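PDB 5Z69: DNA replication and repair protein RecF from Caldanaerobacter subterraneus subsp. tengcongensis, which probably binds single-stranded DNA and ATP in DNA replication, recombinational repair and the SOS response, as an ABC-type ATPase of the RecFOR pathway. Local coordinates for residues L26-G31 with Q344-H349; K192-G197 with L245-L250; L232-V237 with V269-E274; P317-D322 with K338-F343. All blocks are in the same frame, centred on the assembly; numbering follows the deposited sequence.

Overall arrangement
Following the chain from its N terminus, 26-31 leaves strand 24-27 of the antiparallel sheet and meets 344-349 more than 300 residues later, so that interaction 1 closes a loop in which the other three are nested. Next come 192-197 and 232-237, whose partners 245-250 and 269-274 follow in the same order; interactions 2 and 3 therefore cross, and they touch where K249 NZ meets A235 O, tying helices 186-222 and 243-256 to the loops beside strands 227-232 and 275-280, about 45 and 41 Å (centres) from interaction 1. Interaction 4 then closes a short loop, 317-322 with 338-343, and abuts interaction 1 through neighbouring strands 318-321 and 345-349 of the mixed sheet.

Interaction 1: residues L26-G31 with Q344-H349; sequences LEFCEG and QSFITH
F28 and F346 meet as a T-shaped aromatic pair: the CE1 corner of F346 points at the middle of the F28 ring, with centroids 4.7 Å apart and planes at 86°. The closest atoms, F28 CG and F346 CE1, are 3.4 Å apart. Beside the rings, the extended side chain of Q344 sends NE2 to C29 O over 3.1 Å, the acceptor lying near its amide plane while the donor stands above the carbonyl plane. Q344 CG is anti to the backbone N (chi1 -177°), which carries the amide out to the loop at C29. A backbone bond joins S345 N to G31 O at 2.9 Å. These contacts fasten the loop that follows strand 24-27, in the antiparallel sheet, to strand 345-349 of the mixed sheet, within the P-loop NTPase core of this ABC-type ATPase. A serine in place of F28 would probably leave the F346 edge without its aromatic face and open a gap between the sheets. Further out, F361 makes a second edge-to-face pair with F28, L10 N donates to Q344 OE1, and a disulfide ties C29 to C359. At the far end of the strand, T348 touches the bound nucleotide.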
# COMPACT_ATOMS: atom_id res chain seq x y z
N LEU A 26 -12.38 -36.52 -27.41
CA LEU A 26 -11.61 -37.21 -26.39
C LEU A 26 -12.53 -37.58 -25.24
O LEU A 26 -13.25 -36.73 -24.74
CB LEU A 26 -10.49 -36.32 -25.88
CG LEU A 26 -9.60 -35.70 -26.96
CD1 LEU A 26 -8.53 -34.86 -26.28
CD2 LEU A 26 -8.98 -36.79 -27.81
N GLU A 27 -12.50 -38.84 -24.84
CA GLU A 27 -13.35 -39.31 -23.75
C GLU A 27 -12.49 -39.57 -22.54
O GLU A 27 -11.48 -40.27 -22.59
CB GLU A 27 -14.12 -40.58 -24.13
CG GLU A 27 -15.05 -40.41 -25.33
CD GLU A 27 -16.30 -41.32 -25.27
OE1 GLU A 27 -16.38 -42.23 -24.41
OE2 GLU A 27 -17.21 -41.10 -26.09
N PHE A 28 -12.88 -38.99 -21.41
CA PHE A 28 -11.97 -39.00 -20.26
C PHE A 28 -12.42 -39.99 -19.19
O PHE A 28 -13.44 -40.64 -19.35
CB PHE A 28 -11.82 -37.61 -19.68
CG PHE A 28 -11.24 -36.62 -20.66
CD1 PHE A 28 -10.00 -36.86 -21.25
CD2 PHE A 28 -11.97 -35.49 -21.03
CE1 PHE A 28 -9.45 -35.97 -22.19
CE2 PHE A 28 -11.44 -34.58 -21.98
CZ PHE A 28 -10.17 -34.82 -22.55
N CYS A 29 -11.64 -40.09 -18.10
CA CYS A 29 -11.87 -41.10 -17.08
C CYS A 29 -12.09 -40.45 -15.72
O CYS A 29 -11.76 -39.26 -15.50
CB CYS A 29 -10.68 -42.09 -17.00
SG CYS A 29 -8.99 -41.42 -17.31
N GLU A 30 -12.64 -41.24 -14.80
CA GLU A 30 -12.66 -40.87 -13.40
C GLU A 30 -11.24 -40.86 -12.87
O GLU A 30 -10.43 -41.71 -13.24
CB GLU A 30 -13.52 -41.85 -12.59
CG GLU A 30 -15.00 -41.85 -12.94
CD GLU A 30 -15.78 -40.78 -12.19
OE1 GLU A 30 -15.17 -39.96 -11.45
OE2 GLU A 30 -17.02 -40.77 -12.35
N GLY A 31 -10.93 -39.90 -12.01
CA GLY A 31 -9.63 -39.85 -11.37
C GLY A 31 -8.63 -39.08 -12.20
O GLY A 31 -8.97 -38.06 -12.79
N GLN A 344 -11.84 -35.55 -10.35
CA GLN A 344 -11.30 -35.79 -11.69
C GLN A 344 -10.16 -34.78 -11.87
O GLN A 344 -10.33 -33.60 -11.57
CB GLN A 344 -12.35 -35.63 -12.79
CG GLN A 344 -11.81 -35.95 -14.18
CD GLN A 344 -12.79 -35.62 -15.29
OE1 GLN A 344 -13.43 -34.56 -15.28
NE2 GLN A 344 -12.90 -36.52 -16.26
N SER A 345 -9.00 -35.23 -12.33
CA SER A 345 -7.89 -34.31 -12.59
C SER A 345 -7.29 -34.54 -13.96
O SER A 345 -7.40 -35.62 -14.53
CB SER A 345 -6.79 -34.44 -11.51
OG SER A 345 -6.31 -35.77 -11.43
N PHE A 346 -6.68 -33.48 -14.50
CA PHE A 346 -5.99 -33.54 -15.76
C PHE A 346 -4.58 -33.10 -15.48
O PHE A 346 -4.35 -31.97 -15.06
CB PHE A 346 -6.68 -32.66 -16.82
CG PHE A 346 -8.03 -33.18 -17.24
CD1 PHE A 346 -8.16 -33.98 -18.38
CD2 PHE A 346 -9.17 -32.91 -16.48
CE1 PHE A 346 -9.41 -34.49 -18.75
CE2 PHE A 346 -10.42 -33.43 -16.83
CZ PHE A 346 -10.54 -34.23 -17.97
N ILE A 347 -3.63 -34.01 -15.68
CA ILE A 347 -2.24 -33.74 -15.35
C ILE A 347 -1.34 -33.85 -16.58
O ILE A 347 -1.33 -34.88 -17.27
CB ILE A 347 -1.72 -34.70 -14.25
CG1 ILE A 347 -2.54 -34.54 -12.97
CG2 ILE A 347 -0.25 -34.40 -13.94
CD1 ILE A 347 -2.13 -35.52 -11.85
N THR A 348 -0.59 -32.79 -16.87
CA THR A 348 0.32 -32.83 -17.99
C THR A 348 1.71 -33.22 -17.53
O THR A 348 2.16 -32.82 -16.44
CB THR A 348 0.39 -31.48 -18.76
OG1 THR A 348 0.82 -30.45 -17.87
CG2 THR A 348 -0.98 -31.12 -19.33
N HIS A 349 2.40 -33.99 -18.35
CA HIS A 349 3.75 -34.41 -18.01
C HIS A 349 4.55 -34.76 -19.26
O HIS A 349 4.01 -34.78 -20.36
CB HIS A 349 3.71 -35.60 -17.04
CG HIS A 349 4.95 -35.74 -16.20
ND1 HIS A 349 5.64 -34.66 -15.71
CD2 HIS A 349 5.62 -36.84 -15.77
CE1 HIS A 349 6.68 -35.08 -15.02
NE2 HIS A 349 6.69 -36.40 -15.04

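Interaction 2: residues K192-G197 with L245-L250; sequences KLAEYG and LIREKL
A194 and R247 mark the nearest backbone approach, 5.1 Å between their CA atoms, of two helical segments whose axes come within 8.2 Å and run at 142° to each other. This antiparallel helix pair joins the long helix 186-222 to helix 243-256, away from the nucleotide site. The close approach is consistent with small residues at the interface: A194 CB faces the backbone of the second helix, 3.5 Å from R247 O, and also meets L250 CB. L250 in turn lays CD1 over the backbone at G197, 3.6 Å from G197 C, where a side chain would clash with that methyl. On the more exposed flank, E195 and R247 run side by side in the same direction. R247 puts CG anti to the backbone N (chi1 -159°) and stays extended to NE, a reach that brings one face of its guanidinium over E195 CB. An alanine in place of E195 would keep that CB but would probably leave R247 without its carboxylate mate and its guanidinium freer to swing. Carboxylate and guanidinium planes stand almost perpendicular, and a single salt bridge, 3.0 Å from E195 OE1 to R247 NH1, joins the two groups.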
# COMPACT_ATOMS: atom_id res chain seq x y z
N LYS A 192 -21.99 7.14 -8.82
CA LYS A 192 -22.24 5.77 -9.24
C LYS A 192 -21.01 4.90 -8.99
O LYS A 192 -21.12 3.79 -8.47
CB LYS A 192 -22.65 5.70 -10.72
CG LYS A 192 -23.18 4.31 -11.13
CD LYS A 192 -23.69 4.29 -12.55
CE LYS A 192 -24.15 2.87 -12.93
NZ LYS A 192 -24.92 2.88 -14.19
N LEU A 193 -19.84 5.43 -9.33
CA LEU A 193 -18.59 4.69 -9.12
C LEU A 193 -18.34 4.40 -7.65
O LEU A 193 -17.75 3.37 -7.31
CB LEU A 193 -17.39 5.47 -9.68
CG LEU A 193 -17.21 5.48 -11.20
CD1 LEU A 193 -16.06 6.39 -11.58
CD2 LEU A 193 -17.01 4.07 -11.76
N ALA A 194 -18.78 5.30 -6.78
CA ALA A 194 -18.54 5.15 -5.35
C ALA A 194 -19.47 4.08 -4.78
O ALA A 194 -19.08 3.26 -3.96
CB ALA A 194 -18.73 6.50 -4.62
N GLU A 195 -20.71 4.09 -5.25
CA GLU A 195 -21.66 3.07 -4.83
C GLU A 195 -21.19 1.68 -5.26
O GLU A 195 -21.16 0.76 -4.45
CB GLU A 195 -23.04 3.35 -5.40
CG GLU A 195 -24.03 2.23 -5.15
CD GLU A 195 -25.30 2.43 -5.93
OE1 GLU A 195 -26.15 3.22 -5.49
OE2 GLU A 195 -25.44 1.80 -7.01
N TYR A 196 -20.83 1.53 -6.53
CA TYR A 196 -20.42 0.22 -7.01
C TYR A 196 -19.04 -0.14 -6.47
O TYR A 196 -18.80 -1.30 -6.12
CB TYR A 196 -20.43 0.17 -8.54
CG TYR A 196 -21.82 -0.10 -9.09
CD1 TYR A 196 -22.17 -1.36 -9.53
CD2 TYR A 196 -22.77 0.91 -9.13
CE1 TYR A 196 -23.44 -1.61 -10.03
CE2 TYR A 196 -24.03 0.67 -9.62
CZ TYR A 196 -24.36 -0.59 -10.07
OH TYR A 196 -25.63 -0.82 -10.55
N GLY A 197 -18.16 0.85 -6.37
CA GLY A 197 -16.85 0.63 -5.78
C GLY A 197 -16.92 0.13 -4.35
O GLY A 197 -16.15 -0.74 -3.93
N LEU A 245 -19.70 4.44 4.90
CA LEU A 245 -18.44 5.17 5.11
C LEU A 245 -17.55 5.07 3.88
O LEU A 245 -16.99 6.07 3.42
CB LEU A 245 -17.73 4.62 6.34
CG LEU A 245 -16.47 5.32 6.88
CD1 LEU A 245 -16.77 6.74 7.31
CD2 LEU A 245 -15.91 4.52 8.05
N ILE A 246 -17.43 3.86 3.33
CA ILE A 246 -16.58 3.62 2.16
C ILE A 246 -17.08 4.39 0.96
O ILE A 246 -16.30 4.98 0.21
CB ILE A 246 -16.50 2.13 1.82
CG1 ILE A 246 -15.83 1.36 2.96
CG2 ILE A 246 -15.74 1.93 0.52
CD1 ILE A 246 -16.24 -0.11 3.02
N ARG A 247 -18.39 4.40 0.77
CA ARG A 247 -18.99 5.17 -0.30
C ARG A 247 -18.58 6.64 -0.22
O ARG A 247 -18.16 7.24 -1.20
CB ARG A 247 -20.49 5.05 -0.23
CG ARG A 247 -21.21 5.36 -1.50
CD ARG A 247 -22.59 4.73 -1.47
NE ARG A 247 -23.48 5.34 -2.46
CZ ARG A 247 -24.71 4.91 -2.72
NH1 ARG A 247 -25.45 5.52 -3.63
NH2 ARG A 247 -25.20 3.86 -2.07
N GLU A 248 -18.71 7.22 0.97
CA GLU A 248 -18.40 8.64 1.15
C GLU A 248 -16.93 8.93 0.90
O GLU A 248 -16.59 9.91 0.25
CB GLU A 248 -18.80 9.10 2.55
CG GLU A 248 -19.88 10.17 2.56
CD GLU A 248 -19.58 11.33 1.63
OE1 GLU A 248 -20.11 11.34 0.50
OE2 GLU A 248 -18.80 12.23 2.02
N LYS A 249 -16.05 8.07 1.40
CA LYS A 249 -14.62 8.25 1.18
C LYS A 249 -14.26 8.19 -0.30
O LYS A 249 -13.52 9.04 -0.80
CB LYS A 249 -13.82 7.22 1.99
CG LYS A 249 -13.95 7.42 3.51
CD LYS A 249 -12.90 6.64 4.32
CE LYS A 249 -11.69 7.52 4.69
NZ LYS A 249 -10.37 6.81 4.47
N LEU A 250 -14.82 7.20 -1.02
CA LEU A 250 -14.57 7.03 -2.44
C LEU A 250 -15.04 8.24 -3.22
O LEU A 250 -14.34 8.73 -4.10
CB LEU A 250 -15.27 5.76 -2.99
CG LEU A 250 -14.73 4.40 -2.57
CD1 LEU A 250 -15.56 3.25 -3.18
CD2 LEU A 250 -13.25 4.25 -2.95

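Interaction 3: residues L232-V237 with V269-E274; sequences LNSAGV and VGPHRE
A buried carboxylate gripping a beta turn joins the two loops here: E274, just ahead of strand 275-280, holds S234 in the loop that follows strand 227-232. These two strands are antiparallel neighbours in a small three-stranded sheet, and the contact lies at the end of this strand pair, where S234 and E274 both touch I201 of helix 186-222. E274 OE2 takes two bonds from the one residue: S234 N reaches it at 2.8 Å from above the carboxylate plane, whereas S234 OG donates at 2.6 Å along the anti lone pair, the one turned away from OE1. The hydroxyl is placed for this by a chi1 of 43°, which sets OG between the backbone N and the carbonyl carbon; S234 OG also lies 3.2 Å from G270 C. The other carboxylate oxygen, OE1, is held by Y231 OH and by a salt bridge to R204, so both oxygens are engaged, which probably fixes the group's rotation; the nearby arginine would be expected to stabilise its negative charge. E274 CB rests against L232 O at 3.6 Å.

The turn that offers S234 is braced by the bonds of N233, at the head of a type I beta turn from N233 to G236. N233 OD1 forms an Asx turn by accepting from A235 N in the carbonyl plane, and takes a second bond from V237 N. On the other branch of the same amide, N233 ND2 donates to V237 O at 2.7 Å, in the carbonyl plane and on a lone pair.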
# COMPACT_ATOMS: atom_id res chain seq x y z
N LEU A 232 -4.97 -3.33 0.40
CA LEU A 232 -4.80 -1.91 0.11
C LEU A 232 -5.96 -1.38 -0.72
O LEU A 232 -5.81 -1.15 -1.93
CB LEU A 232 -3.48 -1.67 -0.62
CG LEU A 232 -2.23 -2.22 0.06
CD1 LEU A 232 -0.97 -1.72 -0.64
CD2 LEU A 232 -2.24 -1.82 1.53
N ASN A 233 -7.11 -1.19 -0.08
CA ASN A 233 -8.28 -0.71 -0.81
C ASN A 233 -8.24 0.79 -1.08
O ASN A 233 -7.45 1.54 -0.46
CB ASN A 233 -9.57 -1.08 -0.07
CG ASN A 233 -9.73 -0.35 1.24
OD1 ASN A 233 -10.11 0.82 1.27
ND2 ASN A 233 -9.48 -1.06 2.33
N SER A 234 -9.09 1.23 -2.00
CA SER A 234 -9.01 2.59 -2.53
C SER A 234 -9.73 3.60 -1.65
O SER A 234 -9.68 4.80 -1.91
CB SER A 234 -9.58 2.64 -3.95
OG SER A 234 -10.78 1.88 -4.04
N ALA A 235 -10.40 3.10 -0.62
CA ALA A 235 -11.12 3.94 0.33
C ALA A 235 -10.19 4.33 1.48
O ALA A 235 -10.55 5.18 2.29
CB ALA A 235 -12.34 3.22 0.87
N GLY A 236 -9.02 3.70 1.53
CA GLY A 236 -7.98 3.96 2.49
C GLY A 236 -8.41 3.46 3.87
O GLY A 236 -7.87 3.85 4.89
N VAL A 237 -9.37 2.54 3.89
CA VAL A 237 -9.95 2.09 5.15
C VAL A 237 -9.24 0.80 5.63
O VAL A 237 -9.22 -0.21 4.90
CB VAL A 237 -11.47 1.87 4.97
CG1 VAL A 237 -12.14 1.22 6.18
CG2 VAL A 237 -12.15 3.17 4.66
N VAL A 269 -8.83 6.87 -8.72
CA VAL A 269 -9.56 6.39 -7.56
C VAL A 269 -10.50 5.20 -7.86
O VAL A 269 -11.40 5.32 -8.67
CB VAL A 269 -10.42 7.50 -6.93
CG1 VAL A 269 -11.31 6.91 -5.86
CG2 VAL A 269 -9.54 8.62 -6.33
N GLY A 270 -10.30 4.08 -7.19
CA GLY A 270 -11.28 3.01 -7.26
C GLY A 270 -10.69 1.62 -7.20
O GLY A 270 -9.46 1.47 -7.15
N PRO A 271 -11.57 0.59 -7.20
CA PRO A 271 -11.19 -0.82 -7.19
C PRO A 271 -10.16 -1.20 -8.24
O PRO A 271 -9.39 -2.13 -8.00
CB PRO A 271 -12.53 -1.54 -7.48
CG PRO A 271 -13.56 -0.65 -6.93
CD PRO A 271 -13.01 0.78 -6.96
N HIS A 272 -10.12 -0.49 -9.36
CA HIS A 272 -9.21 -0.84 -10.46
C HIS A 272 -7.77 -0.41 -10.22
O HIS A 272 -6.91 -0.62 -11.09
CB HIS A 272 -9.71 -0.23 -11.77
CG HIS A 272 -9.74 1.26 -11.76
ND1 HIS A 272 -10.68 1.97 -11.04
CD2 HIS A 272 -8.94 2.18 -12.34
CE1 HIS A 272 -10.46 3.27 -11.20
NE2 HIS A 272 -9.42 3.42 -11.99
N ARG A 273 -7.50 0.19 -9.06
CA ARG A 273 -6.13 0.57 -8.71
C ARG A 273 -5.68 -0.07 -7.43
O ARG A 273 -4.66 0.32 -6.88
CB ARG A 273 -5.98 2.09 -8.57
CG ARG A 273 -6.14 2.87 -9.85
CD ARG A 273 -4.99 2.59 -10.80
NE ARG A 273 -5.04 3.49 -11.95
CZ ARG A 273 -4.57 4.74 -11.95
NH2 ARG A 273 -4.68 5.45 -13.06
N GLU A 274 -6.45 -1.03 -6.93
CA GLU A 274 -6.16 -1.62 -5.62
C GLU A 274 -5.14 -2.75 -5.71
O GLU A 274 -4.75 -3.17 -6.80
CB GLU A 274 -7.46 -2.13 -4.97
CG GLU A 274 -8.48 -1.02 -4.71
CD GLU A 274 -9.74 -1.50 -4.02
OE1 GLU A 274 -9.96 -2.73 -3.95
OE2 GLU A 274 -10.52 -0.65 -3.54

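Interaction 4: residues P317-D322 with K338-F343; sequences PVLLLD and KKLEGF. With AGS (phosphothiophosphoric acid-adenylate ester), chain C.
Strand 318-321 of the mixed sheet, which ends at the nucleotide pocket, is covered on one side by the turn after helix 336-339, where L319 meets F343. F343 CG is anti to the carbonyl carbon (chi1 -60°), which turns the ring toward L319. L319 CD2 sits over one face of the F343 ring in a CH-pi contact, 3.6 Å from the centroid and 20° off the normal. L319 CD1, 3.4 Å from F343 CD1, lies on the same side, out by the rim. At the ring edge, in its plane, lies P317 O, 3.3 Å from F343 CD1. L340 CD2 touches L319 CD2 at 3.6 Å, while L340 CD1 meets L321 CD2 tip to tip. In this P-loop NTPase core, strand alternation sends L319 and L321 to this apolar layer and L320 to the other side, against helix 43-55; the apolar run ending in D322 is consistent with the Walker B strand of ABC-type ATPases. A type I beta turn from L340 to F343 brings both residues onto the strand. F343 also forms a cation-pi pair with K316. At the strand's far end D322 OD1 lies 3.1 Å from S1G of the ATP analogue and is hydrogen-bonded to T348 OG1.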
# COMPACT_ATOMS: atom_id res chain seq x y z
N PRO A 317 -14.90 -29.29 -7.91
CA PRO A 317 -14.43 -28.94 -9.25
C PRO A 317 -13.51 -29.96 -9.86
O PRO A 317 -13.03 -30.86 -9.17
CB PRO A 317 -13.66 -27.64 -9.01
CG PRO A 317 -13.14 -27.79 -7.63
CD PRO A 317 -14.25 -28.47 -6.87
N VAL A 318 -13.28 -29.81 -11.16
CA VAL A 318 -12.27 -30.58 -11.86
C VAL A 318 -10.92 -29.90 -11.66
O VAL A 318 -10.85 -28.68 -11.66
CB VAL A 318 -12.61 -30.71 -13.36
CG1 VAL A 318 -11.42 -31.27 -14.10
CG2 VAL A 318 -13.88 -31.61 -13.55
N LEU A 319 -9.86 -30.68 -11.51
CA LEU A 319 -8.55 -30.10 -11.27
C LEU A 319 -7.68 -30.17 -12.53
O LEU A 319 -7.58 -31.23 -13.17
CB LEU A 319 -7.88 -30.82 -10.07
CG LEU A 319 -8.20 -30.31 -8.66
CD1 LEU A 319 -9.60 -29.79 -8.51
CD2 LEU A 319 -7.90 -31.35 -7.59
N LEU A 320 -7.08 -29.04 -12.92
CA LEU A 320 -6.16 -28.99 -14.04
C LEU A 320 -4.71 -28.67 -13.58
O LEU A 320 -4.45 -27.60 -12.99
CB LEU A 320 -6.65 -27.94 -15.06
CG LEU A 320 -8.12 -28.13 -15.48
CD1 LEU A 320 -8.50 -26.99 -16.38
CD2 LEU A 320 -8.31 -29.46 -16.14
N LEU A 321 -3.80 -29.60 -13.84
CA LEU A 321 -2.42 -29.45 -13.36
C LEU A 321 -1.48 -29.35 -14.55
O LEU A 321 -1.16 -30.36 -15.19
CB LEU A 321 -2.04 -30.63 -12.47
CG LEU A 321 -2.49 -30.53 -11.00
CD1 LEU A 321 -4.00 -30.55 -10.91
CD2 LEU A 321 -1.90 -31.65 -10.15
N ASP A 322 -1.06 -28.13 -14.86
CA ASP A 322 -0.26 -27.92 -16.06
C ASP A 322 1.20 -27.82 -15.72
O ASP A 322 1.63 -26.82 -15.17
CB ASP A 322 -0.70 -26.67 -16.80
CG ASP A 322 -0.11 -26.58 -18.20
OD1 ASP A 322 0.31 -27.62 -18.74
OD2 ASP A 322 -0.07 -25.47 -18.77
N LYS A 338 -2.20 -37.69 -3.65
CA LYS A 338 -3.18 -38.35 -2.80
C LYS A 338 -4.25 -37.34 -2.44
O LYS A 338 -5.41 -37.68 -2.21
CB LYS A 338 -2.52 -38.93 -1.53
CG LYS A 338 -3.29 -40.09 -0.90
N LYS A 339 -3.85 -36.08 -2.38
CA LYS A 339 -4.80 -34.98 -2.28
C LYS A 339 -5.76 -34.92 -3.50
O LYS A 339 -6.85 -34.36 -3.40
CB LYS A 339 -4.04 -33.65 -2.14
CG LYS A 339 -4.89 -32.39 -2.30
CD LYS A 339 -5.97 -32.30 -1.23
CE LYS A 339 -6.82 -31.05 -1.39
NZ LYS A 339 -7.37 -30.60 -0.07
N LEU A 340 -5.36 -35.51 -4.63
CA LEU A 340 -6.20 -35.50 -5.84
C LEU A 340 -7.32 -36.55 -5.82
O LEU A 340 -8.08 -36.71 -6.79
CB LEU A 340 -5.32 -35.71 -7.08
CG LEU A 340 -4.27 -34.62 -7.31
CD1 LEU A 340 -3.27 -35.04 -8.36
CD2 LEU A 340 -4.94 -33.33 -7.71
N GLU A 341 -7.41 -37.24 -4.68
CA GLU A 341 -8.17 -38.48 -4.58
C GLU A 341 -9.58 -38.43 -5.15
O GLU A 341 -9.86 -39.08 -6.16
CB GLU A 341 -8.24 -38.94 -3.12
CG GLU A 341 -7.30 -40.09 -2.82
CD GLU A 341 -7.53 -40.70 -1.44
OE1 GLU A 341 -7.30 -41.92 -1.30
OE2 GLU A 341 -7.93 -39.96 -0.51
N GLY A 342 -10.47 -37.69 -4.52
CA GLY A 342 -11.85 -37.72 -4.98
C GLY A 342 -12.18 -36.79 -6.15
O GLY A 342 -13.36 -36.56 -6.44
N PHE A 343 -11.17 -36.25 -6.81
CA PHE A 343 -11.38 -35.34 -7.96
C PHE A 343 -11.16 -36.02 -9.31
O PHE A 343 -10.35 -36.94 -9.43
CB PHE A 343 -10.41 -34.13 -7.91
CG PHE A 343 -10.54 -33.28 -6.69
CD1 PHE A 343 -11.29 -32.11 -6.72
CD2 PHE A 343 -9.88 -33.63 -5.51
CE1 PHE A 343 -11.40 -31.32 -5.61
CE2 PHE A 343 -9.98 -32.84 -4.39
CZ PHE A 343 -10.74 -31.68 -4.42
PG AGS C . 3.18 -27.32 -21.90
S1G AGS C . 2.61 -28.64 -20.58
O2G AGS C . 4.73 -27.41 -22.09
O3G AGS C . 2.84 -25.92 -21.30
PB AGS C . 3.12 -28.04 -24.63
O1B AGS C . 2.62 -29.37 -25.08
O2B AGS C . 4.64 -28.07 -24.38
O3B AGS C . 2.42 -27.54 -23.27
PA AGS C . 1.52 -26.35 -26.21
O1A AGS C . 0.39 -27.28 -25.74
O2A AGS C . 1.54 -24.94 -25.69
O3A AGS C . 2.92 -27.01 -25.83
O5' AGS C . 1.58 -26.33 -27.76
C5' AGS C . 1.74 -25.11 -28.42
C4' AGS C . 2.19 -25.49 -29.80
O4' AGS C . 1.12 -25.23 -30.73
C3' AGS C . 3.40 -24.70 -30.29
O3' AGS C . 4.23 -25.51 -31.11
C2' AGS C . 2.75 -23.52 -31.01
O2' AGS C . 3.57 -23.01 -32.06
C1' AGS C . 1.48 -24.16 -31.59
N9 AGS C . 0.35 -23.24 -31.68
C8 AGS C . 0.00 -22.25 -30.80
N7 AGS C . -1.05 -21.56 -31.16
C5 AGS C . -1.43 -22.14 -32.36
C6 AGS C . -2.47 -21.87 -33.27
N6 AGS C . -3.38 -20.91 -33.08
N1 AGS C . -2.55 -22.62 -34.39
C2 AGS C . -1.64 -23.58 -34.58
N3 AGS C . -0.62 -23.93 -33.80
C4 AGS C . -0.57 -23.17 -32.70